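Side-chain contacts in putative cytochrome P450 120 (Synechocystis sp., PDB 2VE3), which binds heme and retinoic acid and probably acts as a monooxygenase of the cytochrome P450 family: residues Val311-Pro316 / Phe379-Phe384; Leu181-Ile186 / Thr191-Ser196; Thr75-Trp80 / Thr95-Ile100. All coordinates share one frame; numbering follows the deposited sequence.

Contact 1: residues Val311-Pro316 / Phe379-Phe384; sequences VLRLIP and FAHVPF. With HEM (protoporphyrin IX containing Fe), chain C.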
loop_
_atom_site.group_PDB
_atom_site.type_symbol
_atom_site.label_atom_id
_atom_site.label_comp_id
_atom_site.label_asym_id
_atom_site.label_seq_id
_atom_site.Cartn_x
_atom_site.Cartn_y
_atom_site.Cartn_z
ATOM N N VAL A 311 4.289 -4.942 -12.214
ATOM C CA VAL A 311 2.936 -4.474 -11.824
ATOM C C VAL A 311 3.065 -3.290 -10.853
ATOM O O VAL A 311 2.519 -2.215 -11.110
ATOM C CB VAL A 311 2.052 -5.618 -11.210
ATOM C CG1 VAL A 311 0.810 -5.058 -10.561
ATOM C CG2 VAL A 311 1.629 -6.620 -12.270
ATOM N N LEU A 312 3.806 -3.484 -9.758
ATOM C CA LEU A 312 4.038 -2.441 -8.734
ATOM C C LEU A 312 4.759 -1.215 -9.291
ATOM O O LEU A 312 4.613 -0.100 -8.768
ATOM C CB LEU A 312 4.850 -3.006 -7.547
ATOM C CG LEU A 312 4.248 -4.141 -6.696
ATOM C CD1 LEU A 312 5.218 -4.600 -5.624
ATOM C CD2 LEU A 312 2.898 -3.781 -6.082
ATOM N N ARG A 313 5.568 -1.433 -10.334
ATOM C CA ARG A 313 6.295 -0.355 -10.975
ATOM C C ARG A 313 5.301 0.499 -11.751
ATOM O O ARG A 313 5.216 1.702 -11.542
ATOM C CB ARG A 313 7.411 -0.910 -11.890
ATOM C CG ARG A 313 8.503 0.088 -12.280
ATOM C CD ARG A 313 8.096 1.003 -13.456
ATOM N NE ARG A 313 7.609 0.269 -14.634
ATOM C CZ ARG A 313 7.088 0.836 -15.729
ATOM N NH1 ARG A 313 6.982 2.150 -15.830
ATOM N NH2 ARG A 313 6.662 0.078 -16.725
ATOM N N LEU A 314 4.568 -0.143 -12.656
ATOM C CA LEU A 314 3.640 0.550 -13.544
ATOM C C LEU A 314 2.475 1.188 -12.793
ATOM O O LEU A 314 2.121 2.331 -13.063
ATOM C CB LEU A 314 3.131 -0.385 -14.659
ATOM C CG LEU A 314 2.238 0.227 -15.756
ATOM C CD1 LEU A 314 2.861 1.454 -16.439
ATOM C CD2 LEU A 314 1.827 -0.811 -16.796
ATOM N N ILE A 315 1.875 0.458 -11.863
ATOM C CA ILE A 315 0.756 1.005 -11.084
ATOM C C ILE A 315 1.047 0.891 -9.579
ATOM O O ILE A 315 0.624 -0.068 -8.947
ATOM C CB ILE A 315 -0.580 0.282 -11.411
ATOM C CG1 ILE A 315 -0.852 0.247 -12.926
ATOM C CG2 ILE A 315 -1.748 0.963 -10.688
ATOM C CD1 ILE A 315 -2.016 -0.652 -13.298
ATOM N N PRO A 316 1.767 1.860 -9.000
ATOM C CA PRO A 316 2.160 1.697 -7.596
ATOM C C PRO A 316 0.938 1.902 -6.671
ATOM O O PRO A 316 0.202 2.894 -6.815
ATOM C CB PRO A 316 3.214 2.805 -7.388
ATOM C CG PRO A 316 3.448 3.425 -8.750
ATOM C CD PRO A 316 2.232 3.145 -9.545
ATOM N N PHE A 379 17.303 3.452 -5.685
ATOM C CA PHE A 379 16.058 4.209 -5.386
ATOM C C PHE A 379 15.244 4.575 -6.625
ATOM O O PHE A 379 14.516 5.575 -6.642
ATOM C CB PHE A 379 16.340 5.447 -4.513
ATOM C CG PHE A 379 16.991 5.127 -3.190
ATOM C CD1 PHE A 379 16.294 4.426 -2.206
ATOM C CD2 PHE A 379 18.301 5.523 -2.929
ATOM C CE1 PHE A 379 16.891 4.123 -0.975
ATOM C CE2 PHE A 379 18.914 5.231 -1.691
ATOM C CZ PHE A 379 18.202 4.529 -0.721
ATOM N N ALA A 380 15.356 3.719 -7.636
ATOM C CA ALA A 380 14.686 3.886 -8.918
ATOM C C ALA A 380 13.328 3.145 -8.954
ATOM O O ALA A 380 12.372 3.566 -9.623
ATOM C CB ALA A 380 15.613 3.385 -10.029
ATOM N N HIS A 381 13.270 2.032 -8.230
ATOM C CA HIS A 381 12.072 1.235 -8.055
ATOM C C HIS A 381 11.789 1.309 -6.553
ATOM O O HIS A 381 12.479 0.694 -5.742
ATOM C CB HIS A 381 12.357 -0.190 -8.526
ATOM C CG HIS A 381 11.185 -1.121 -8.461
ATOM N ND1 HIS A 381 10.100 -1.021 -9.305
ATOM C CD2 HIS A 381 10.958 -2.209 -7.692
ATOM C CE1 HIS A 381 9.240 -1.983 -9.033
ATOM N NE2 HIS A 381 9.741 -2.723 -8.063
ATOM N N VAL A 382 10.803 2.124 -6.186
ATOM C CA VAL A 382 10.471 2.365 -4.788
ATOM C C VAL A 382 8.974 2.199 -4.436
ATOM O O VAL A 382 8.389 3.091 -3.810
ATOM C CB VAL A 382 10.988 3.747 -4.313
ATOM C CG1 VAL A 382 12.528 3.745 -4.216
ATOM C CG2 VAL A 382 10.460 4.898 -5.205
ATOM N N PRO A 383 8.372 1.047 -4.793
ATOM C CA PRO A 383 6.951 0.775 -4.500
ATOM C C PRO A 383 6.695 0.651 -2.976
ATOM O O PRO A 383 5.589 0.903 -2.514
ATOM C CB PRO A 383 6.692 -0.563 -5.210
ATOM C CG PRO A 383 8.067 -1.234 -5.241
ATOM C CD PRO A 383 9.030 -0.104 -5.454
ATOM N N PHE A 384 7.734 0.287 -2.216
ATOM C CA PHE A 384 7.661 0.164 -0.752
ATOM C C PHE A 384 8.417 1.274 -0.019
ATOM O O PHE A 384 8.653 1.177 1.193
ATOM C CB PHE A 384 8.177 -1.207 -0.297
ATOM C CG PHE A 384 7.428 -2.370 -0.913
ATOM C CD1 PHE A 384 6.146 -2.720 -0.463
ATOM C CD2 PHE A 384 7.987 -3.096 -1.965
ATOM C CE1 PHE A 384 5.451 -3.792 -1.027
ATOM C CE2 PHE A 384 7.295 -4.173 -2.536
ATOM C CZ PHE A 384 6.031 -4.517 -2.065
HETATM C CHA HEM C . 5.061 1.826 4.980
HETATM C CHB HEM C . 3.892 0.718 0.393
HETATM C CHC HEM C . 1.650 -3.321 1.918
HETATM C CHD HEM C . 2.311 -1.959 6.498
HETATM C C1A HEM C . 4.969 1.893 3.595
HETATM C C2A HEM C . 5.530 2.907 2.721
HETATM C C3A HEM C . 5.214 2.579 1.452
HETATM C C4A HEM C . 4.427 1.372 1.490
HETATM C CMA HEM C . 5.573 3.338 0.161
HETATM C CAA HEM C . 6.390 4.107 3.182
HETATM C CBA HEM C . 5.565 5.367 3.429
HETATM C CGA HEM C . 6.490 6.400 4.037
HETATM O O1A HEM C . 7.461 6.804 3.331
HETATM O O2A HEM C . 6.259 6.815 5.210
HETATM C C1B HEM C . 3.222 -0.490 0.402
HETATM C C2B HEM C . 2.819 -1.267 -0.762
HETATM C C3B HEM C . 2.205 -2.391 -0.337
HETATM C C4B HEM C . 2.198 -2.349 1.102
HETATM C CMB HEM C . 3.086 -0.843 -2.223
HETATM C CAB HEM C . 1.565 -3.550 -1.168
HETATM C CBB HEM C . 2.065 -3.989 -2.334
HETATM C C1C HEM C . 1.665 -3.349 3.293
HETATM C C2C HEM C . 1.172 -4.417 4.138
HETATM C C3C HEM C . 1.353 -4.047 5.412
HETATM C C4C HEM C . 1.956 -2.714 5.401
HETATM C CMC HEM C . 0.583 -5.761 3.626
HETATM C CAC HEM C . 1.022 -4.871 6.691
HETATM C CBC HEM C . -0.221 -5.085 7.136
HETATM C C1D HEM C . 3.028 -0.779 6.509
HETATM C C2D HEM C . 3.254 0.014 7.688
HETATM C C3D HEM C . 4.105 1.203 7.225
HETATM C C4D HEM C . 4.332 0.989 5.808
HETATM C CMD HEM C . 2.731 -0.278 9.118
HETATM C CAD HEM C . 4.640 2.377 8.076
HETATM C CBD HEM C . 6.136 2.160 8.294
HETATM C CGD HEM C . 6.713 3.262 9.151
HETATM O O1D HEM C . 7.865 3.081 9.620
HETATM O O2D HEM C . 6.049 4.317 9.380
HETATM N NA HEM C . 4.307 0.980 2.811
HETATM N NB HEM C . 2.810 -1.173 1.525
HETATM N NC HEM C . 2.129 -2.316 4.090
HETATM N ND HEM C . 3.685 -0.189 5.425
HETATM FE FE HEM C . 3.461 -0.863 3.438
#
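Leu312 and Arg313, on the last turn of helix 302-314, pack against His381, Pro383 and Phe384 of an irregular loop, while a backbone bond from Ile315 N to Val311 O (2.9 Å) closes the helix just before the chain turns away. No hydrogen bond crosses the contact; it is held by shape. The aliphatic centre is Leu312, whose CB lies 3.9 Å from Pro383 CB. Its CG stands anti to the carbonyl carbon (chi1 -63°), which sends the two methyls along the loop toward the cofactor. Leu312 CD1 meets the Phe384 ring at CZ (3.7 Å), the two side chains passing at a slant, and Leu312 CD2 touches the heme vinyl carbon CBB at 3.8 Å. The phenyl ring touches both the leucine and the porphyrin, obliquely in each case: Phe384 CD1 is 3.6 Å from heme C2B, and its CE1 sits equally near C3B. Beside it, Pro383 O approaches the heme methyl CMB to 3.1 Å. Farther from the cofactor, Arg313 CB and CG run past the edge of the His381 imidazole, whose one face is covered by Pro383 CD. The arginine then bends at chi2 and chi3, turning its guanidinium away from the loop to a salt bridge with Glu310 and to the carbonyl oxygens of His350 and Pro359. Glu310 and Arg313 form the ExxR motif of the P450 K helix, with Arg366 close by, and Phe384 opens the FxxGxRxCxG heme-binding loop, where its backbone bonds to Cys391, the probable axial ligand of the iron.

Contact 2: residues Leu181-Ile186 / Thr191-Ser196; sequences LFSLPI and TLFGKS. With REA (retinoic acid), chain D.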
loop_
_atom_site.group_PDB
_atom_site.type_symbol
_atom_site.label_atom_id
_atom_site.label_comp_id
_atom_site.label_asym_id
_atom_site.label_seq_id
_atom_site.Cartn_x
_atom_site.Cartn_y
_atom_site.Cartn_z
ATOM N N LEU A 181 -9.628 8.902 4.898
ATOM C CA LEU A 181 -8.198 8.993 5.212
ATOM C C LEU A 181 -7.497 10.150 4.486
ATOM O O LEU A 181 -6.724 10.910 5.100
ATOM C CB LEU A 181 -7.484 7.661 4.919
ATOM C CG LEU A 181 -7.490 6.619 6.044
ATOM C CD1 LEU A 181 -7.162 5.256 5.481
ATOM C CD2 LEU A 181 -6.538 6.994 7.193
ATOM N N PHE A 182 -7.777 10.286 3.193
ATOM C CA PHE A 182 -7.312 11.451 2.440
ATOM C C PHE A 182 -8.520 12.273 1.989
ATOM O O PHE A 182 -9.139 11.990 0.966
ATOM C CB PHE A 182 -6.394 11.039 1.285
ATOM C CG PHE A 182 -5.109 10.374 1.741
ATOM C CD1 PHE A 182 -3.920 11.098 1.811
ATOM C CD2 PHE A 182 -5.089 9.034 2.108
ATOM C CE1 PHE A 182 -2.728 10.486 2.232
ATOM C CE2 PHE A 182 -3.894 8.416 2.535
ATOM C CZ PHE A 182 -2.723 9.153 2.600
ATOM N N SER A 183 -8.854 13.263 2.814
ATOM C CA SER A 183 -10.051 14.097 2.655
ATOM C C SER A 183 -9.880 15.415 3.408
ATOM O O SER A 183 -8.898 15.600 4.147
ATOM C CB SER A 183 -11.296 13.359 3.178
ATOM O OG SER A 183 -11.181 13.120 4.569
ATOM N N LEU A 184 -10.842 16.325 3.226
ATOM C CA LEU A 184 -10.884 17.574 3.990
ATOM C C LEU A 184 -11.222 17.250 5.444
ATOM O O LEU A 184 -12.291 16.697 5.698
ATOM C CB LEU A 184 -11.954 18.537 3.445
ATOM C CG LEU A 184 -11.863 19.207 2.074
ATOM C CD1 LEU A 184 -12.942 20.318 1.983
ATOM C CD2 LEU A 184 -10.473 19.766 1.768
ATOM N N PRO A 185 -10.330 17.615 6.392
ATOM C CA PRO A 185 -10.524 17.243 7.798
ATOM C C PRO A 185 -11.616 18.088 8.490
ATOM O O PRO A 185 -11.369 18.717 9.521
ATOM C CB PRO A 185 -9.141 17.473 8.420
ATOM C CG PRO A 185 -8.517 18.550 7.570
ATOM C CD PRO A 185 -9.114 18.438 6.193
ATOM N N ILE A 186 -12.819 18.072 7.920
ATOM C CA ILE A 186 -13.969 18.778 8.488
ATOM C C ILE A 186 -14.844 17.829 9.310
ATOM O O ILE A 186 -15.463 16.910 8.772
ATOM C CB ILE A 186 -14.757 19.544 7.425
ATOM C CG1 ILE A 186 -13.938 20.758 6.976
ATOM C CG2 ILE A 186 -16.098 20.038 7.982
ATOM C CD1 ILE A 186 -14.540 21.524 5.810
ATOM N N THR A 191 -19.669 14.726 6.060
ATOM C CA THR A 191 -18.441 14.755 5.267
ATOM C C THR A 191 -17.849 13.350 5.250
ATOM O O THR A 191 -18.167 12.533 6.105
ATOM C CB THR A 191 -17.380 15.750 5.843
ATOM O OG1 THR A 191 -17.053 15.395 7.195
ATOM C CG2 THR A 191 -17.885 17.195 5.813
ATOM N N LEU A 192 -16.998 13.065 4.272
ATOM C CA LEU A 192 -16.318 11.779 4.224
ATOM C C LEU A 192 -15.479 11.607 5.499
ATOM O O LEU A 192 -15.456 10.528 6.092
ATOM C CB LEU A 192 -15.455 11.674 2.962
ATOM C CG LEU A 192 -16.225 11.723 1.631
ATOM C CD1 LEU A 192 -15.263 11.775 0.477
ATOM C CD2 LEU A 192 -17.204 10.563 1.464
ATOM N N PHE A 193 -14.840 12.695 5.924
ATOM C CA PHE A 193 -14.016 12.723 7.132
ATOM C C PHE A 193 -14.753 12.399 8.427
ATOM O O PHE A 193 -14.285 11.567 9.196
ATOM C CB PHE A 193 -13.297 14.060 7.283
ATOM C CG PHE A 193 -12.405 14.127 8.498
ATOM C CD1 PHE A 193 -11.252 13.345 8.573
ATOM C CD2 PHE A 193 -12.720 14.958 9.561
ATOM C CE1 PHE A 193 -10.422 13.393 9.702
ATOM C CE2 PHE A 193 -11.892 15.027 10.685
ATOM C CZ PHE A 193 -10.736 14.241 10.760
ATOM N N GLY A 194 -15.885 13.062 8.680
ATOM C CA GLY A 194 -16.688 12.786 9.896
ATOM C C GLY A 194 -17.262 11.378 9.928
ATOM O O GLY A 194 -17.396 10.770 10.988
ATOM N N LYS A 195 -17.636 10.861 8.759
ATOM C CA LYS A 195 -18.103 9.490 8.668
ATOM C C LYS A 195 -16.978 8.502 8.971
ATOM O O LYS A 195 -17.228 7.413 9.498
ATOM C CB LYS A 195 -18.697 9.201 7.279
ATOM C CG LYS A 195 -19.918 10.038 6.920
ATOM C CD LYS A 195 -20.734 9.356 5.821
ATOM C CE LYS A 195 -21.646 8.300 6.425
ATOM N NZ LYS A 195 -21.659 7.019 5.659
ATOM N N SER A 196 -15.744 8.870 8.612
ATOM C CA SER A 196 -14.584 8.025 8.867
ATOM C C SER A 196 -14.198 8.101 10.327
ATOM O O SER A 196 -13.700 7.135 10.890
ATOM C CB SER A 196 -13.388 8.440 7.997
ATOM O OG SER A 196 -13.537 7.914 6.682
HETATM C C1 REA D . 0.447 2.869 4.245
HETATM C C2 REA D . 0.706 2.476 5.696
HETATM C C3 REA D . 1.281 3.664 6.469
HETATM C C4 REA D . 0.233 4.768 6.584
HETATM C C5 REA D . -0.504 5.023 5.285
HETATM C C6 REA D . -0.419 4.142 4.200
HETATM C C7 REA D . -1.194 4.456 2.994
HETATM C C8 REA D . -0.713 5.481 2.068
HETATM C C9 REA D . -1.590 5.882 0.948
HETATM C C10 REA D . -1.298 7.170 0.354
HETATM C C11 REA D . -1.246 7.419 -1.076
HETATM C C12 REA D . -0.519 8.648 -1.390
HETATM C C13 REA D . -1.022 9.658 -2.319
HETATM C C14 REA D . -0.109 10.701 -2.574
HETATM C C15 REA D . -0.065 11.485 -3.795
HETATM C C16 REA D . 1.781 3.167 3.535
HETATM C C17 REA D . -0.248 1.680 3.582
HETATM C C18 REA D . -1.364 6.260 5.207
HETATM C C19 REA D . -2.751 5.045 0.465
HETATM C C20 REA D . -2.403 9.571 -2.913
HETATM O O1 REA D . -0.818 11.224 -4.748
HETATM O O2 REA D . 0.732 12.430 -3.892
HETATM O O HOH W 1 -14.307 15.338 4.413
#
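Phe193 and Pro185 supply most of the apolar part of this contact through a CH-pi interaction: Pro185 CA stands 3.7 Å from the centroid of the phenyl ring, 15° off its normal. With CG anti to the backbone N (chi1 -179°), Phe193 reaches back from the first turn of helix 192-215 under the preceding loop, where Ile186 O lies in the plane of the ring at its edge. The ring also touches Ile86 and Leu87 of helix 82-88, so an alanine here would probably open a gap beneath the inverse gamma turn centred on Pro185 and leave those two residues without their aromatic partner.

The polar contacts gather at the helix start. Thr191 is the N-cap, its OG1 accepting from Gly194 N at 3.0 Å along a nearly straight path (164°). The same OG1 lies 2.7 Å from Ile186 O, with Leu188 O also close. One water joins the segments, donating to Leu184 O (2.7 Å) and accepting from Phe193 N (3.1 Å).

A ligand contact completes the account: Phe182 CZ comes within 3.3 Å of retinoic acid C10. Together these features belong to the P450 F-G loop, here joining helices 170-181 and 192-215 beside the substrate pocket.

Contact 3: residues Thr75-Trp80 / Thr95-Ile100; sequences TFQATW and TQMGEI. With REA (retinoic acid), chain D.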
loop_
_atom_site.group_PDB
_atom_site.type_symbol
_atom_site.label_atom_id
_atom_site.label_comp_id
_atom_site.label_asym_id
_atom_site.label_seq_id
_atom_site.Cartn_x
_atom_site.Cartn_y
_atom_site.Cartn_z
ATOM N N THR A 75 17.445 15.195 9.402
ATOM C CA THR A 75 16.861 16.071 8.382
ATOM C C THR A 75 15.359 15.896 8.156
ATOM O O THR A 75 14.638 16.882 8.015
ATOM C CB THR A 75 17.577 15.867 7.033
ATOM O OG1 THR A 75 18.991 15.845 7.251
ATOM C CG2 THR A 75 17.220 16.967 6.034
ATOM N N PHE A 76 14.903 14.646 8.100
ATOM C CA PHE A 76 13.525 14.344 7.696
ATOM C C PHE A 76 12.720 13.622 8.780
ATOM O O PHE A 76 13.175 12.654 9.395
ATOM C CB PHE A 76 13.511 13.563 6.373
ATOM C CG PHE A 76 14.146 14.307 5.228
ATOM C CD1 PHE A 76 13.558 15.465 4.723
ATOM C CD2 PHE A 76 15.332 13.861 4.662
ATOM C CE1 PHE A 76 14.135 16.162 3.676
ATOM C CE2 PHE A 76 15.921 14.558 3.606
ATOM C CZ PHE A 76 15.316 15.716 3.121
ATOM N N GLN A 77 11.521 14.132 9.019
ATOM C CA GLN A 77 10.619 13.562 10.010
ATOM C C GLN A 77 9.350 13.165 9.282
ATOM O O GLN A 77 8.681 14.026 8.721
ATOM C CB GLN A 77 10.337 14.615 11.092
ATOM C CG GLN A 77 9.311 14.233 12.136
ATOM C CD GLN A 77 9.486 15.039 13.407
ATOM O OE1 GLN A 77 8.746 16.002 13.654
ATOM N NE2 GLN A 77 10.491 14.670 14.213
ATOM N N ALA A 78 9.015 11.873 9.288
ATOM C CA ALA A 78 7.818 11.403 8.572
ATOM C C ALA A 78 6.531 12.079 9.037
ATOM O O ALA A 78 6.350 12.386 10.210
ATOM C CB ALA A 78 7.682 9.888 8.637
ATOM N N THR A 79 5.636 12.316 8.097
ATOM C CA THR A 79 4.341 12.873 8.439
ATOM C C THR A 79 3.286 12.413 7.437
ATOM O O THR A 79 3.591 11.736 6.459
ATOM C CB THR A 79 4.427 14.419 8.570
ATOM O OG1 THR A 79 3.296 14.906 9.293
ATOM C CG2 THR A 79 4.534 15.085 7.198
ATOM N N TRP A 80 2.037 12.774 7.708
ATOM C CA TRP A 80 0.918 12.444 6.840
ATOM C C TRP A 80 -0.030 13.637 6.882
ATOM O O TRP A 80 0.000 14.394 7.844
ATOM C CB TRP A 80 0.235 11.147 7.294
ATOM C CG TRP A 80 1.036 9.870 6.953
ATOM C CD1 TRP A 80 1.709 9.059 7.826
ATOM C CD2 TRP A 80 1.257 9.315 5.645
ATOM N NE1 TRP A 80 2.323 8.032 7.144
ATOM C CE2 TRP A 80 2.060 8.162 5.808
ATOM C CE3 TRP A 80 0.855 9.685 4.348
ATOM C CZ2 TRP A 80 2.465 7.373 4.733
ATOM C CZ3 TRP A 80 1.253 8.889 3.278
ATOM C CH2 TRP A 80 2.046 7.747 3.478
ATOM N N THR A 95 2.479 7.115 12.773
ATOM C CA THR A 95 2.437 8.427 13.458
ATOM C C THR A 95 3.445 8.518 14.627
ATOM O O THR A 95 3.497 9.506 15.374
ATOM C CB THR A 95 0.991 8.763 13.943
ATOM O OG1 THR A 95 0.540 7.744 14.839
ATOM C CG2 THR A 95 0.012 8.833 12.754
ATOM N N GLN A 96 4.245 7.473 14.773
ATOM C CA GLN A 96 5.306 7.424 15.788
ATOM C C GLN A 96 6.628 7.968 15.267
ATOM O O GLN A 96 6.919 7.879 14.065
ATOM C CB GLN A 96 5.460 5.997 16.324
ATOM C CG GLN A 96 4.301 5.663 17.260
ATOM C CD GLN A 96 4.176 4.207 17.592
ATOM O OE1 GLN A 96 4.456 3.324 16.764
ATOM N NE2 GLN A 96 3.735 3.933 18.821
ATOM N N MET A 97 7.402 8.548 16.189
ATOM C CA MET A 97 8.697 9.151 15.882
ATOM C C MET A 97 9.791 8.577 16.743
ATOM O O MET A 97 9.537 8.056 17.836
ATOM C CB MET A 97 8.682 10.668 16.117
ATOM C CG MET A 97 7.685 11.470 15.300
ATOM S SD MET A 97 7.720 11.138 13.529
ATOM C CE MET A 97 9.461 11.311 13.117
ATOM N N GLY A 98 11.013 8.674 16.227
ATOM C CA GLY A 98 12.231 8.429 16.999
ATOM C C GLY A 98 12.296 7.114 17.730
ATOM O O GLY A 98 12.121 6.053 17.128
ATOM N N GLU A 99 12.551 7.202 19.035
ATOM C CA GLU A 99 12.783 6.030 19.885
ATOM C C GLU A 99 11.588 5.087 19.953
ATOM O O GLU A 99 11.746 3.865 19.881
ATOM C CB GLU A 99 13.212 6.474 21.298
ATOM C CG GLU A 99 13.452 5.331 22.274
ATOM C CD GLU A 99 14.434 5.682 23.398
ATOM O OE1 GLU A 99 14.988 6.812 23.423
ATOM O OE2 GLU A 99 14.643 4.812 24.263
ATOM N N ILE A 100 10.398 5.659 20.099
ATOM C CA ILE A 100 9.158 4.884 20.039
ATOM C C ILE A 100 8.996 4.216 18.662
ATOM O O ILE A 100 8.691 3.028 18.576
ATOM C CB ILE A 100 7.924 5.761 20.376
ATOM C CG1 ILE A 100 8.006 6.273 21.826
ATOM C CG2 ILE A 100 6.642 4.970 20.187
ATOM C CD1 ILE A 100 7.006 7.360 22.160
HETATM C C1 REA D . 0.447 2.869 4.245
HETATM C C2 REA D . 0.706 2.476 5.696
HETATM C C3 REA D . 1.281 3.664 6.469
HETATM C C4 REA D . 0.233 4.768 6.584
HETATM C C5 REA D . -0.504 5.023 5.285
HETATM C C6 REA D . -0.419 4.142 4.200
HETATM C C7 REA D . -1.194 4.456 2.994
HETATM C C8 REA D . -0.713 5.481 2.068
HETATM C C9 REA D . -1.590 5.882 0.948
HETATM C C10 REA D . -1.298 7.170 0.354
HETATM C C11 REA D . -1.246 7.419 -1.076
HETATM C C12 REA D . -0.519 8.648 -1.390
HETATM C C13 REA D . -1.022 9.658 -2.319
HETATM C C14 REA D . -0.109 10.701 -2.574
HETATM C C15 REA D . -0.065 11.485 -3.795
HETATM C C16 REA D . 1.781 3.167 3.535
HETATM C C17 REA D . -0.248 1.680 3.582
HETATM C C18 REA D . -1.364 6.260 5.207
HETATM C C19 REA D . -2.751 5.045 0.465
HETATM C C20 REA D . -2.403 9.571 -2.913
HETATM O O1 REA D . -0.818 11.224 -4.748
HETATM O O2 REA D . 0.732 12.430 -3.892
#
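Gln77 and Ala78 meet Met97 where the edge strand 76-79 of the P450 beta sheet, antiparallel to strand 320-325, passes the start of the C helix (98-109); the chain between them is the B-C region. Thr75, Gln77 and Thr79 are backbone-bonded to Ile326, Glu324 and Phe322, which ties this segment to its neighbour in the sheet. The aliphatic part of Gln77 reaches Met97. Its CG is anti to the backbone N (chi1 174°) and the chain beyond is extended, so that it crosses the methionine at about a right angle, with Gln77 CG 3.7 Å from Met97 SD. Met97 is folded at chi2 and chi3, which curls the thioether back against the strand; the fit of its terminal methyl to the glutamine is doubtful in the model. At Ala78 it is the backbone carbonyl rather than the methyl that meets the thioether, Ala78 O lying 3.8 Å from Met97 SD. Arg389, which is hydrogen-bonded to the heme, packs against both Ala78 and Met97 and also binds Gln96 O, thereby linking the two segments to the cofactor loop. The indole of Trp80 turns to the ligands, touching heme as well as retinoic acid. One face of it lies against the retinoid where ring and polyene meet: Trp80 NE1 is 3.9 Å from C4, Trp80 CZ2 is 3.8 Å from C5 and Trp80 CH2 is 3.8 Å from C8, while the methyl C18 sits over the centre of the aromatic system.

The three contacts illustrate how one fold varies its chemistry with depth. Contact 1 is buried on the cofactor side and purely a matter of packing across its segments, its polar bonds running outward. Contact 2 is partly buried and mixes an aromatic face with a helix cap and a bridging water, and contact 3 is a thin surface contact around a single thioether. They share no helix or strand: contacts 1 and 2 each set a loop against one end of a helix, contact 3 an edge strand beside a helix start. Contacts 2 and 3 touch, Phe182 CZ lying 4.0 Å from Trp80 CE3, and share retinoic acid; heme connects contacts 1 and 3.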